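Local coordinates for type-2 ice-structuring protein (Brachyopsis rostratus, PDB 2ZIB) that binds to ice crystals and inhibits their growth, lowering the freezing point of fish blood, without depending on calcium, at residues M29-A34 / I64-G69; Y23-A28 / H124-A129; S101-Q106 / L118-S123; T90-K95 / D112-D117. One frame throughout, in Å; residues are numbered along the deposited sequence.

Interaction 1 of 4, residues M29-A34 / I64-G69; sequences MTWDLA and IVWIGG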
loop_
_atom_site.group_PDB
_atom_site.type_symbol
_atom_site.label_atom_id
_atom_site.label_comp_id
_atom_site.label_asym_id
_atom_site.label_seq_id
_atom_site.Cartn_x
_atom_site.Cartn_y
_atom_site.Cartn_z
ATOM N N MET A 29 -8.976 8.411 -4.466
ATOM C CA MET A 29 -8.142 9.597 -4.665
ATOM C C MET A 29 -6.906 9.249 -5.471
ATOM O O MET A 29 -6.590 8.023 -5.688
ATOM C CB MET A 29 -7.597 10.237 -3.393
ATOM C CG MET A 29 -8.336 10.229 -2.083
ATOM S SD MET A 29 -7.444 10.390 -0.447
ATOM C CE MET A 29 -8.856 10.403 0.576
ATOM N N THR A 30 -6.169 10.246 -5.930
ATOM C CA THR A 30 -4.910 9.986 -6.625
ATOM C C THR A 30 -3.924 9.342 -5.655
ATOM O O THR A 30 -4.071 9.434 -4.426
ATOM C CB THR A 30 -4.289 11.245 -7.190
ATOM O OG1 THR A 30 -3.903 12.065 -6.058
ATOM C CG2 THR A 30 -5.305 12.036 -8.071
ATOM N N TRP A 31 -2.875 8.718 -6.191
ATOM C CA TRP A 31 -1.886 8.104 -5.292
ATOM C C TRP A 31 -1.280 9.166 -4.368
ATOM O O TRP A 31 -1.115 8.941 -3.181
ATOM C CB TRP A 31 -0.815 7.441 -6.134
ATOM C CG TRP A 31 0.227 6.687 -5.319
ATOM C CD1 TRP A 31 0.256 5.323 -5.074
ATOM C CD2 TRP A 31 1.445 7.222 -4.747
ATOM N NE1 TRP A 31 1.407 4.993 -4.374
ATOM C CE2 TRP A 31 2.137 6.139 -4.152
ATOM C CE3 TRP A 31 2.022 8.523 -4.686
ATOM C CZ2 TRP A 31 3.379 6.299 -3.515
ATOM C CZ3 TRP A 31 3.253 8.685 -4.054
ATOM C CH2 TRP A 31 3.893 7.577 -3.432
ATOM N N ASP A 32 -0.959 10.344 -4.930
ATOM C CA ASP A 32 -0.319 11.385 -4.115
ATOM C C ASP A 32 -1.271 11.844 -3.048
ATOM O O ASP A 32 -0.823 12.053 -1.862
ATOM C CB ASP A 32 0.147 12.513 -5.013
ATOM C CG ASP A 32 1.148 12.021 -6.055
ATOM O OD1 ASP A 32 0.726 11.519 -7.120
ATOM O OD2 ASP A 32 2.377 12.023 -5.851
ATOM N N LEU A 33 -2.546 12.026 -3.321
ATOM C CA LEU A 33 -3.466 12.444 -2.243
ATOM C C LEU A 33 -3.609 11.331 -1.240
ATOM O O LEU A 33 -3.724 11.613 -0.039
ATOM C CB LEU A 33 -4.838 12.835 -2.809
ATOM C CG LEU A 33 -5.039 14.351 -2.938
ATOM C CD1 LEU A 33 -4.026 14.941 -3.933
ATOM C CD2 LEU A 33 -6.485 14.645 -3.331
ATOM N N ALA A 34 -3.626 10.070 -1.685
ATOM C CA ALA A 34 -3.805 8.964 -0.747
ATOM C C ALA A 34 -2.587 8.889 0.207
ATOM O O ALA A 34 -2.747 8.657 1.428
ATOM C CB ALA A 34 -3.991 7.648 -1.510
ATOM N N ILE A 64 -9.520 -2.536 -6.218
ATOM C CA ILE A 64 -8.184 -1.914 -6.433
ATOM C C ILE A 64 -7.883 -0.962 -5.285
ATOM O O ILE A 64 -8.735 -0.159 -4.868
ATOM C CB ILE A 64 -8.196 -1.091 -7.735
ATOM C CG1 ILE A 64 -8.324 -2.018 -8.947
ATOM C CG2 ILE A 64 -6.910 -0.260 -7.827
ATOM C CD1 ILE A 64 -8.617 -1.273 -10.231
ATOM N N VAL A 65 -6.649 -1.013 -4.779
ATOM C CA VAL A 65 -6.221 -0.030 -3.764
ATOM C C VAL A 65 -4.809 0.420 -4.056
ATOM O O VAL A 65 -3.922 -0.380 -4.396
ATOM C CB VAL A 65 -6.267 -0.571 -2.286
ATOM C CG1 VAL A 65 -7.692 -0.673 -1.796
ATOM C CG2 VAL A 65 -5.464 -1.873 -2.085
ATOM N N TRP A 66 -4.586 1.718 -3.904
ATOM C CA TRP A 66 -3.215 2.222 -3.843
ATOM C C TRP A 66 -2.469 1.698 -2.618
ATOM O O TRP A 66 -3.037 1.656 -1.536
ATOM C CB TRP A 66 -3.221 3.746 -3.816
ATOM C CG TRP A 66 -3.636 4.432 -5.058
ATOM C CD1 TRP A 66 -4.574 5.448 -5.166
ATOM C CD2 TRP A 66 -3.062 4.282 -6.379
ATOM N NE1 TRP A 66 -4.602 5.933 -6.451
ATOM C CE2 TRP A 66 -3.646 5.287 -7.206
ATOM C CE3 TRP A 66 -2.024 3.484 -6.918
ATOM C CZ2 TRP A 66 -3.288 5.440 -8.559
ATOM C CZ3 TRP A 66 -1.691 3.630 -8.266
ATOM C CH2 TRP A 66 -2.317 4.616 -9.070
ATOM N N ILE A 67 -1.221 1.293 -2.831
ATOM C CA ILE A 67 -0.284 0.971 -1.732
ATOM C C ILE A 67 0.971 1.809 -1.898
ATOM O O ILE A 67 1.061 2.616 -2.842
ATOM C CB ILE A 67 -0.041 -0.553 -1.624
ATOM C CG1 ILE A 67 0.488 -1.138 -2.953
ATOM C CG2 ILE A 67 -1.358 -1.242 -1.155
ATOM C CD1 ILE A 67 0.927 -2.594 -2.839
ATOM N N GLY A 68 1.955 1.649 -1.004
ATOM C CA GLY A 68 2.950 2.703 -0.881
ATOM C C GLY A 68 4.142 2.696 -1.807
ATOM O O GLY A 68 5.123 3.382 -1.538
ATOM N N GLY A 69 4.069 1.957 -2.920
ATOM C CA GLY A 69 5.183 1.846 -3.831
ATOM C C GLY A 69 5.129 2.915 -4.915
ATOM O O GLY A 69 4.068 3.224 -5.486
#
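Trp31 at the start of helix 31-40 and Trp66 on strand 65-67 are the closest backbone pair, their CA atoms 6.2 Å apart, a spacing bridged by two indoles rather than by main-chain pairing. Trp66 presents a face to the helix start. Trp31 CB stands over that face, 3.9 Å from the centroid of the six-membered ring, which is a CH-pi contact. With CG anti to the backbone N (chi1 -176°), the Trp31 indole then leaves its helix edge-on to Trp66: the planes stand at 90°, and Trp31 CD1 comes within 3.5 Å of Trp66 CE3. This is a T-shaped stack. Each indole N-H also reaches a main-chain oxygen of the other segment. Trp31 NE1 donates to Ile67 O at 2.8 Å. Trp66 NE1 donates to Met29 O at 3.0 Å, with the acceptor in its ring plane; the bend at the hydrogen, 131°, fits an N-H shared with Ala122 O, its second acceptor. At the helix start, Thr30 is the N-cap, its OG1 accepting from Leu33 N at 3.1 Å. Ala34 CB approaches Trp66 CD1 at 4.3 Å. Trp66-Ile67-Gly68 matches the start of the WIGL sequence of C-type lectins, and the paired indoles join the first helix to the central sheet of that fold.

Interaction 2 of 4, residues Y23-A28 / H124-A129; sequences YSEATA and HASICA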
loop_
_atom_site.group_PDB
_atom_site.type_symbol
_atom_site.label_atom_id
_atom_site.label_comp_id
_atom_site.label_asym_id
_atom_site.label_seq_id
_atom_site.Cartn_x
_atom_site.Cartn_y
_atom_site.Cartn_z
ATOM N N TYR A 23 -5.429 0.942 7.909
ATOM C CA TYR A 23 -6.628 1.754 7.682
ATOM C C TYR A 23 -7.092 1.656 6.252
ATOM O O TYR A 23 -6.334 1.967 5.346
ATOM C CB TYR A 23 -6.312 3.216 8.018
ATOM C CG TYR A 23 -7.558 4.074 7.893
ATOM C CD1 TYR A 23 -8.518 4.032 8.884
ATOM C CD2 TYR A 23 -7.788 4.868 6.786
ATOM C CE1 TYR A 23 -9.685 4.782 8.781
ATOM C CE2 TYR A 23 -8.957 5.637 6.633
ATOM C CZ TYR A 23 -9.904 5.559 7.641
ATOM O OH TYR A 23 -11.069 6.281 7.555
ATOM N N SER A 24 -8.345 1.250 6.080
ATOM C CA SER A 24 -8.926 1.153 4.757
ATOM C C SER A 24 -9.621 2.473 4.432
ATOM O O SER A 24 -10.629 2.793 5.048
ATOM C CB SER A 24 -9.881 -0.051 4.705
ATOM O OG SER A 24 -10.458 -0.111 3.426
ATOM N N GLU A 25 -9.037 3.230 3.495
ATOM C CA GLU A 25 -9.587 4.492 3.036
ATOM C C GLU A 25 -10.464 4.229 1.818
ATOM O O GLU A 25 -9.976 3.957 0.703
ATOM C CB GLU A 25 -8.456 5.462 2.669
ATOM C CG GLU A 25 -8.950 6.789 2.084
ATOM C CD GLU A 25 -9.889 7.511 3.019
ATOM O OE1 GLU A 25 -9.407 8.112 4.009
ATOM O OE2 GLU A 25 -11.115 7.465 2.786
ATOM N N ALA A 26 -11.771 4.284 2.024
ATOM C CA ALA A 26 -12.742 3.993 0.955
ATOM C C ALA A 26 -12.870 5.151 -0.030
ATOM O O ALA A 26 -13.346 4.962 -1.159
ATOM C CB ALA A 26 -14.114 3.718 1.596
ATOM N N THR A 27 -12.542 6.375 0.362
ATOM C CA THR A 27 -12.661 7.524 -0.565
ATOM C C THR A 27 -11.601 7.415 -1.655
ATOM O O THR A 27 -10.421 7.308 -1.351
ATOM C CB THR A 27 -12.505 8.836 0.190
ATOM O OG1 THR A 27 -13.623 8.968 1.083
ATOM C CG2 THR A 27 -12.608 10.044 -0.744
ATOM N N ALA A 28 -11.983 7.447 -2.922
ATOM C CA ALA A 28 -11.054 7.304 -4.025
ATOM C C ALA A 28 -10.282 8.589 -4.197
ATOM O O ALA A 28 -10.795 9.695 -4.150
ATOM C CB ALA A 28 -11.769 6.925 -5.285
ATOM N N HIS A 124 -8.374 5.897 -6.852
ATOM C CA HIS A 124 -8.639 4.610 -6.224
ATOM C C HIS A 124 -8.698 4.739 -4.725
ATOM O O HIS A 124 -8.098 5.662 -4.131
ATOM C CB HIS A 124 -7.544 3.581 -6.598
ATOM C CG HIS A 124 -7.487 3.267 -8.057
ATOM N ND1 HIS A 124 -8.516 2.622 -8.727
ATOM C CD2 HIS A 124 -6.513 3.479 -8.984
ATOM C CE1 HIS A 124 -8.154 2.455 -9.988
ATOM N NE2 HIS A 124 -6.941 2.941 -10.162
ATOM N N ALA A 125 -9.420 3.813 -4.096
ATOM C CA ALA A 125 -9.327 3.610 -2.652
ATOM C C ALA A 125 -7.874 3.264 -2.284
ATOM O O ALA A 125 -7.030 3.031 -3.172
ATOM C CB ALA A 125 -10.312 2.488 -2.239
ATOM N N SER A 126 -7.590 3.211 -0.974
ATOM C CA SER A 126 -6.209 3.012 -0.556
ATOM C C SER A 126 -6.173 2.369 0.799
ATOM O O SER A 126 -7.187 2.271 1.511
ATOM C CB SER A 126 -5.479 4.358 -0.581
ATOM O OG SER A 126 -6.142 5.331 0.259
ATOM N N ILE A 127 -4.979 2.001 1.211
ATOM C CA ILE A 127 -4.755 1.409 2.535
ATOM C C ILE A 127 -3.528 2.028 3.160
ATOM O O ILE A 127 -2.450 2.119 2.523
ATOM C CB ILE A 127 -4.703 -0.126 2.505
ATOM C CG1 ILE A 127 -4.611 -0.725 3.904
ATOM C CG2 ILE A 127 -3.702 -0.604 1.572
ATOM C CD1 ILE A 127 -5.783 -1.688 4.245
ATOM N N CYS A 128 -3.710 2.512 4.404
ATOM C CA CYS A 128 -2.592 3.075 5.170
ATOM C C CYS A 128 -2.111 2.087 6.208
ATOM O O CYS A 128 -2.861 1.195 6.624
ATOM C CB CYS A 128 -3.034 4.333 5.948
ATOM S SG CYS A 128 -3.861 5.627 4.960
ATOM N N ALA A 129 -0.872 2.283 6.672
ATOM C CA ALA A 129 -0.347 1.512 7.792
ATOM C C ALA A 129 0.486 2.406 8.696
ATOM O O ALA A 129 1.028 3.432 8.255
ATOM C CB ALA A 129 0.496 0.347 7.285
HETATM O O HOH W 1 -9.493 0.487 0.933
HETATM O O HOH W 2 -7.719 6.560 -1.531
#
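Glu25 and Ser126 form a hydrogen-bonded antiparallel pair: Glu25 N donates to Ser126 O at 2.9 Å, and Ser126 N returns a bond to Glu25 O at 3.0 Å. Two residues along, Tyr23 and Cys128 are bonded in the same two-way manner, with Ser24 and Ile127 the non-hydrogen-bonded pair between them. The side chain of Glu25 can be traced outward. Its CB lies 3.3 Å from Ser126 OG on the shared face of the sheet, and CG is slightly farther from the same oxygen, at 3.7 Å. A bend at chi2 (57°) then turns the carboxylate off the neighbouring strand and back over its own chain. There OE2 accepts from Thr27 N at 3.0 Å through its anti lone pair, while OE1 lies in plane at the edge of the Tyr23 ring. The strands run at 159° to each other, pairing early and late parts of the chain as in the C-type lectin fold, and the same face carries the Cys128-Cys38 disulfide to helix 31-40. Tyr23 CB meets Cys128 CB at 4.0 Å on this face. On the other, Ile127 packs against Ile57 and Ile60 of helix 51-60. Beyond Ala26 the chain turns a corner, and the N-H...O ladder is interrupted by a water that donates to both Thr27 O and His124 O, although Ala28 CA still touches His124 O and Met29 resumes the backbone bonding. That water also accepts from Ser126 OG at 2.7 Å, a chi1 of 57° putting the hydroxyl where it can reach it.

Interaction 3 of 4, residues S101-Q106 / L118-S123; sequences SDCCMQ and LPCPAS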
loop_
_atom_site.group_PDB
_atom_site.type_symbol
_atom_site.label_atom_id
_atom_site.label_comp_id
_atom_site.label_asym_id
_atom_site.label_seq_id
_atom_site.Cartn_x
_atom_site.Cartn_y
_atom_site.Cartn_z
ATOM N N SER A 101 5.814 7.253 -16.956
ATOM C CA SER A 101 4.469 7.826 -16.973
ATOM C C SER A 101 3.465 7.127 -16.042
ATOM O O SER A 101 2.422 7.704 -15.718
ATOM C CB SER A 101 3.904 7.798 -18.409
ATOM O OG SER A 101 3.722 6.474 -18.845
ATOM N N ASP A 102 3.741 5.867 -15.684
ATOM C CA ASP A 102 2.791 5.039 -14.959
ATOM C C ASP A 102 3.551 4.430 -13.766
ATOM O O ASP A 102 3.909 3.240 -13.799
ATOM C CB ASP A 102 2.308 3.876 -15.864
ATOM C CG ASP A 102 1.379 4.289 -16.979
ATOM O OD1 ASP A 102 1.611 5.309 -17.666
ATOM O OD2 ASP A 102 0.335 3.623 -17.194
ATOM N N CYS A 103 3.817 5.251 -12.747
ATOM C CA CYS A 103 4.879 4.899 -11.785
ATOM C C CYS A 103 4.421 4.730 -10.355
ATOM O O CYS A 103 5.242 4.654 -9.465
ATOM C CB CYS A 103 6.052 5.895 -11.905
ATOM S SG CYS A 103 5.618 7.617 -11.507
ATOM N N CYS A 104 3.104 4.554 -10.174
ATOM C CA CYS A 104 2.579 4.311 -8.826
ATOM C C CYS A 104 2.018 2.879 -8.680
ATOM O O CYS A 104 1.337 2.355 -9.589
ATOM C CB CYS A 104 1.489 5.330 -8.513
ATOM S SG CYS A 104 2.152 6.924 -8.028
ATOM N N MET A 105 2.273 2.246 -7.530
ATOM C CA MET A 105 1.907 0.852 -7.315
ATOM C C MET A 105 0.535 0.696 -6.709
ATOM O O MET A 105 0.186 1.372 -5.732
ATOM C CB MET A 105 2.935 0.262 -6.372
ATOM C CG MET A 105 2.787 -1.233 -6.072
ATOM S SD MET A 105 3.780 -1.742 -4.647
ATOM C CE MET A 105 5.445 -1.790 -5.314
ATOM N N GLN A 106 -0.235 -0.245 -7.241
ATOM C CA GLN A 106 -1.505 -0.595 -6.655
ATOM C C GLN A 106 -1.645 -2.110 -6.562
ATOM O O GLN A 106 -1.032 -2.846 -7.327
ATOM C CB GLN A 106 -2.696 -0.087 -7.466
ATOM C CG GLN A 106 -2.682 -0.488 -8.910
ATOM C CD GLN A 106 -3.898 -0.030 -9.686
ATOM O OE1 GLN A 106 -4.535 -0.880 -10.322
ATOM N NE2 GLN A 106 -4.229 1.251 -9.644
ATOM N N LEU A 118 0.537 1.891 -12.296
ATOM C CA LEU A 118 -0.493 2.653 -13.025
ATOM C C LEU A 118 -0.146 4.144 -12.953
ATOM O O LEU A 118 0.677 4.556 -12.113
ATOM C CB LEU A 118 -1.862 2.447 -12.344
ATOM C CG LEU A 118 -2.673 1.241 -12.792
ATOM C CD1 LEU A 118 -3.199 1.379 -14.188
ATOM C CD2 LEU A 118 -1.970 -0.133 -12.644
ATOM N N PRO A 119 -0.819 4.977 -13.763
ATOM C CA PRO A 119 -0.638 6.431 -13.610
ATOM C C PRO A 119 -1.043 6.888 -12.210
ATOM O O PRO A 119 -2.143 6.583 -11.743
ATOM C CB PRO A 119 -1.563 7.006 -14.674
ATOM C CG PRO A 119 -1.702 5.888 -15.691
ATOM C CD PRO A 119 -1.752 4.634 -14.852
ATOM N N CYS A 120 -0.163 7.658 -11.579
ATOM C CA CYS A 120 -0.416 8.144 -10.235
ATOM C C CYS A 120 -1.723 8.961 -10.129
ATOM O O CYS A 120 -2.340 8.920 -9.058
ATOM C CB CYS A 120 0.788 8.990 -9.787
ATOM S SG CYS A 120 2.339 8.023 -9.724
ATOM N N PRO A 121 -2.180 9.681 -11.190
ATOM C CA PRO A 121 -3.457 10.395 -11.072
ATOM C C PRO A 121 -4.702 9.504 -11.074
ATOM O O PRO A 121 -5.778 10.026 -10.844
ATOM C CB PRO A 121 -3.470 11.320 -12.315
ATOM C CG PRO A 121 -2.015 11.492 -12.664
ATOM C CD PRO A 121 -1.413 10.126 -12.391
ATOM N N ALA A 122 -4.584 8.188 -11.273
ATOM C CA ALA A 122 -5.797 7.370 -11.223
ATOM C C ALA A 122 -6.440 7.462 -9.828
ATOM O O ALA A 122 -5.742 7.543 -8.799
ATOM C CB ALA A 122 -5.492 5.890 -11.577
ATOM N N SER A 123 -7.766 7.397 -9.790
ATOM C CA SER A 123 -8.513 7.600 -8.578
ATOM C C SER A 123 -8.947 6.283 -7.986
ATOM O O SER A 123 -9.789 5.600 -8.557
ATOM C CB SER A 123 -9.741 8.429 -8.934
ATOM O OG SER A 123 -10.371 8.777 -7.717
HETATM O O HOH W 3 2.421 7.928 -12.964
#
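Cys104 and Cys120 each have SG swung to the side of the amide nitrogen, opposite the carbonyl carbon (chi1 -79° and -62°), and this brings the two sulfurs together in a disulfide of 2.0 Å with a chi3 of 95°. The backbone beside it is a classic beta bulge, in which Cys103 and Cys104 both face Leu118. Cys104 N donates to Leu118 O at 3.1 Å, and Leu118 N donates to Cys104 O at 2.9 Å. In position along the chain the disulfide probably corresponds to the inner conserved one of C-type lectins, tying strand 104-107 to the loop that leads into the last long strand. Cys103 sits in the bulge with its SG 3.8 Å from Cys120 SG, but its covalent partner is Cys72, and two disulfides are therefore packed against one another. Away from the sulfurs, two further side-chain contacts are of different kinds. The Asp102 carboxylate runs along the Pro119 ring, with Asp102 OD2 3.3 Å from Pro119 CD; the other carboxylate oxygen, OD1, accepts from Ser101 OG. The extended Gln106 instead lays its terminal amide against the isobutyl group of Leu118, NE2 at 3.5 Å from Leu118 CG. After Leu118 the chain makes a type I turn from Pro119 to Ala122, closed by Ala122 N to Pro119 O. One water knits the bulge to this turn, donating to Ser101 O and accepting from Cys103 N and, at 2.9 Å, from Cys120 N.

Interaction 4 of 4, residues T90-K95 / D112-D117; sequences TWCPTK and DKCWDD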
loop_
_atom_site.group_PDB
_atom_site.type_symbol
_atom_site.label_atom_id
_atom_site.label_comp_id
_atom_site.label_asym_id
_atom_site.label_seq_id
_atom_site.Cartn_x
_atom_site.Cartn_y
_atom_site.Cartn_z
ATOM N N THR A 90 4.971 -9.014 -5.351
ATOM C CA THR A 90 3.987 -9.922 -5.970
ATOM C C THR A 90 3.293 -9.204 -7.133
ATOM O O THR A 90 2.065 -9.024 -7.179
ATOM C CB THR A 90 3.053 -10.539 -4.904
ATOM O OG1 THR A 90 2.200 -11.499 -5.525
ATOM C CG2 THR A 90 2.190 -9.508 -4.138
ATOM N N TRP A 91 4.119 -8.802 -8.094
ATOM C CA TRP A 91 3.630 -8.181 -9.306
ATOM C C TRP A 91 2.766 -9.156 -10.122
ATOM O O TRP A 91 3.020 -10.389 -10.162
ATOM C CB TRP A 91 4.793 -7.751 -10.188
ATOM C CG TRP A 91 5.641 -6.673 -9.582
ATOM C CD1 TRP A 91 6.929 -6.802 -9.099
ATOM C CD2 TRP A 91 5.302 -5.275 -9.474
ATOM N NE1 TRP A 91 7.377 -5.575 -8.660
ATOM C CE2 TRP A 91 6.418 -4.615 -8.911
ATOM C CE3 TRP A 91 4.180 -4.515 -9.840
ATOM C CZ2 TRP A 91 6.438 -3.235 -8.648
ATOM C CZ3 TRP A 91 4.191 -3.136 -9.588
ATOM C CH2 TRP A 91 5.320 -2.512 -8.981
ATOM N N CYS A 92 1.727 -8.629 -10.762
ATOM C CA CYS A 92 0.957 -9.423 -11.738
ATOM C C CYS A 92 1.873 -9.910 -12.871
ATOM O O CYS A 92 2.925 -9.334 -13.120
ATOM C CB CYS A 92 -0.131 -8.548 -12.343
ATOM S SG CYS A 92 -1.312 -7.904 -11.142
ATOM N N PRO A 93 1.453 -10.938 -13.612
ATOM C CA PRO A 93 2.267 -11.412 -14.733
ATOM C C PRO A 93 2.603 -10.286 -15.680
ATOM O O PRO A 93 1.753 -9.492 -16.028
ATOM C CB PRO A 93 1.355 -12.449 -15.437
ATOM C CG PRO A 93 0.460 -12.929 -14.374
ATOM C CD PRO A 93 0.212 -11.728 -13.449
ATOM N N THR A 94 3.870 -10.291 -16.116
ATOM C CA THR A 94 4.474 -9.319 -17.048
ATOM C C THR A 94 4.673 -7.917 -16.469
ATOM O O THR A 94 5.116 -7.024 -17.172
ATOM C CB THR A 94 3.726 -9.221 -18.402
ATOM O OG1 THR A 94 2.571 -8.377 -18.264
ATOM C CG2 THR A 94 3.201 -10.578 -18.868
ATOM N N LYS A 95 4.297 -7.727 -15.215
ATOM C CA LYS A 95 4.491 -6.416 -14.558
ATOM C C LYS A 95 5.685 -6.454 -13.632
ATOM O O LYS A 95 6.107 -7.544 -13.206
ATOM C CB LYS A 95 3.159 -6.086 -13.795
ATOM C CG LYS A 95 1.906 -6.225 -14.664
ATOM C CD LYS A 95 1.974 -5.381 -15.907
ATOM C CE LYS A 95 0.752 -5.687 -16.726
ATOM N NZ LYS A 95 0.651 -4.802 -17.950
ATOM N N ASP A 112 -6.290 -12.179 -6.403
ATOM C CA ASP A 112 -5.069 -12.293 -5.631
ATOM C C ASP A 112 -4.412 -10.950 -5.319
ATOM O O ASP A 112 -3.387 -10.908 -4.630
ATOM C CB ASP A 112 -4.110 -13.306 -6.254
ATOM C CG ASP A 112 -3.298 -12.782 -7.399
ATOM O OD1 ASP A 112 -3.584 -11.705 -7.972
ATOM O OD2 ASP A 112 -2.341 -13.494 -7.776
ATOM N N LYS A 113 -5.009 -9.864 -5.828
ATOM C CA LYS A 113 -4.511 -8.483 -5.545
ATOM C C LYS A 113 -3.069 -8.308 -5.988
ATOM O O LYS A 113 -2.326 -7.493 -5.433
ATOM C CB LYS A 113 -4.700 -8.181 -4.043
ATOM C CG LYS A 113 -6.139 -8.062 -3.661
ATOM C CD LYS A 113 -6.605 -6.594 -3.844
ATOM C CE LYS A 113 -8.122 -6.467 -4.128
ATOM N NZ LYS A 113 -8.481 -7.059 -5.510
ATOM N N CYS A 114 -2.669 -9.022 -7.044
ATOM C CA CYS A 114 -1.329 -8.828 -7.555
ATOM C C CYS A 114 -1.101 -7.367 -7.928
ATOM O O CYS A 114 -2.045 -6.623 -8.297
ATOM C CB CYS A 114 -1.044 -9.780 -8.729
ATOM S SG CYS A 114 -2.087 -9.581 -10.212
ATOM N N TRP A 115 0.168 -6.945 -7.868
ATOM C CA TRP A 115 0.485 -5.527 -8.026
ATOM C C TRP A 115 0.696 -5.105 -9.482
ATOM O O TRP A 115 1.145 -5.901 -10.314
ATOM C CB TRP A 115 1.767 -5.183 -7.272
ATOM C CG TRP A 115 1.768 -5.579 -5.825
ATOM C CD1 TRP A 115 0.727 -6.015 -5.024
ATOM C CD2 TRP A 115 2.931 -5.622 -5.014
ATOM N NE1 TRP A 115 1.185 -6.287 -3.743
ATOM C CE2 TRP A 115 2.538 -6.073 -3.722
ATOM C CE3 TRP A 115 4.298 -5.323 -5.247
ATOM C CZ2 TRP A 115 3.462 -6.226 -2.655
ATOM C CZ3 TRP A 115 5.221 -5.464 -4.168
ATOM C CH2 TRP A 115 4.783 -5.920 -2.898
ATOM N N ASP A 116 0.403 -3.845 -9.781
ATOM C CA ASP A 116 0.664 -3.278 -11.087
ATOM C C ASP A 116 1.020 -1.818 -10.906
ATOM O O ASP A 116 0.655 -1.211 -9.884
ATOM C CB ASP A 116 -0.553 -3.483 -11.995
ATOM C CG ASP A 116 -0.285 -3.288 -13.471
ATOM O OD1 ASP A 116 0.867 -3.085 -13.907
ATOM O OD2 ASP A 116 -1.268 -3.393 -14.242
ATOM N N ASP A 117 1.714 -1.268 -11.906
ATOM C CA ASP A 117 2.118 0.137 -11.881
ATOM C C ASP A 117 1.265 0.926 -12.851
ATOM O O ASP A 117 1.202 0.621 -14.041
ATOM C CB ASP A 117 3.648 0.278 -12.125
ATOM C CG ASP A 117 4.213 -0.410 -13.356
ATOM O OD1 ASP A 117 3.680 -1.388 -13.932
ATOM O OD2 ASP A 117 5.341 -0.001 -13.733
HETATM O O HOH W 4 -0.445 -11.434 -5.649
HETATM O O HOH W 5 -0.840 -2.971 -16.849
#
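Trp115 O is met by two groups of segment 90-95: Cys92 N makes a nearly straight bond of 2.8 Å (174°), and, more weakly, Trp91 CA adds a CA-H...O contact at 3.5 Å. Trp115 N in turn donates to Thr90 O at 2.9 Å, completing a single backbone bridge. Next to it the Cys92-Cys114 disulfide, 2.1 Å between the SG atoms, makes the link covalent. Thr90 places OG1 anti to its amide nitrogen, which leaves CG2 lying over the Trp115 ring, 3.6 Å from the five-membered centroid in a CH-pi contact. The edge of Trp115 meets the face of Trp91 in a T-shaped pair with planes at 81°. Lys95 runs its aliphatic chain across Asp116, CD 3.2 Å from OD1, and a water joins the charged ends, accepting from Lys95 NZ at 2.6 Å and donating to Asp116 OD2 at 2.7 Å. Trp115-Asp116-Asp117 probably corresponds to the WND sequence of calcium-binding C-type lectins. Strand 115-118 lies beside strand 104-107, whose Met105 touches both tryptophans, while Gln54 of helix 51-60 accepts from Trp115 NE1.

The contacts are spread over the mixed sheet of the C-type lectin domain and the loops and helix packed on it. Interactions 1 and 2 have centres about 8 Å apart and share the border between strands 65-67 and 124-131, where Trp66 N lies 2.9 Å from Ala125 O. Interaction 3 is equally near interaction 1, and Trp31 N lies 2.9 Å from Cys120 O, joining the helix start to the disulfide-bonded turn. Interactions 3 and 4 alternate along the chain and meet where Gln106 N is 3.0 Å from Asp116 O. Interactions 2 and 4 do not touch. In 3 and 4 a disulfide spans the contact itself, whereas Cys128 of interaction 2 is bonded to Cys38 of helix 31-40.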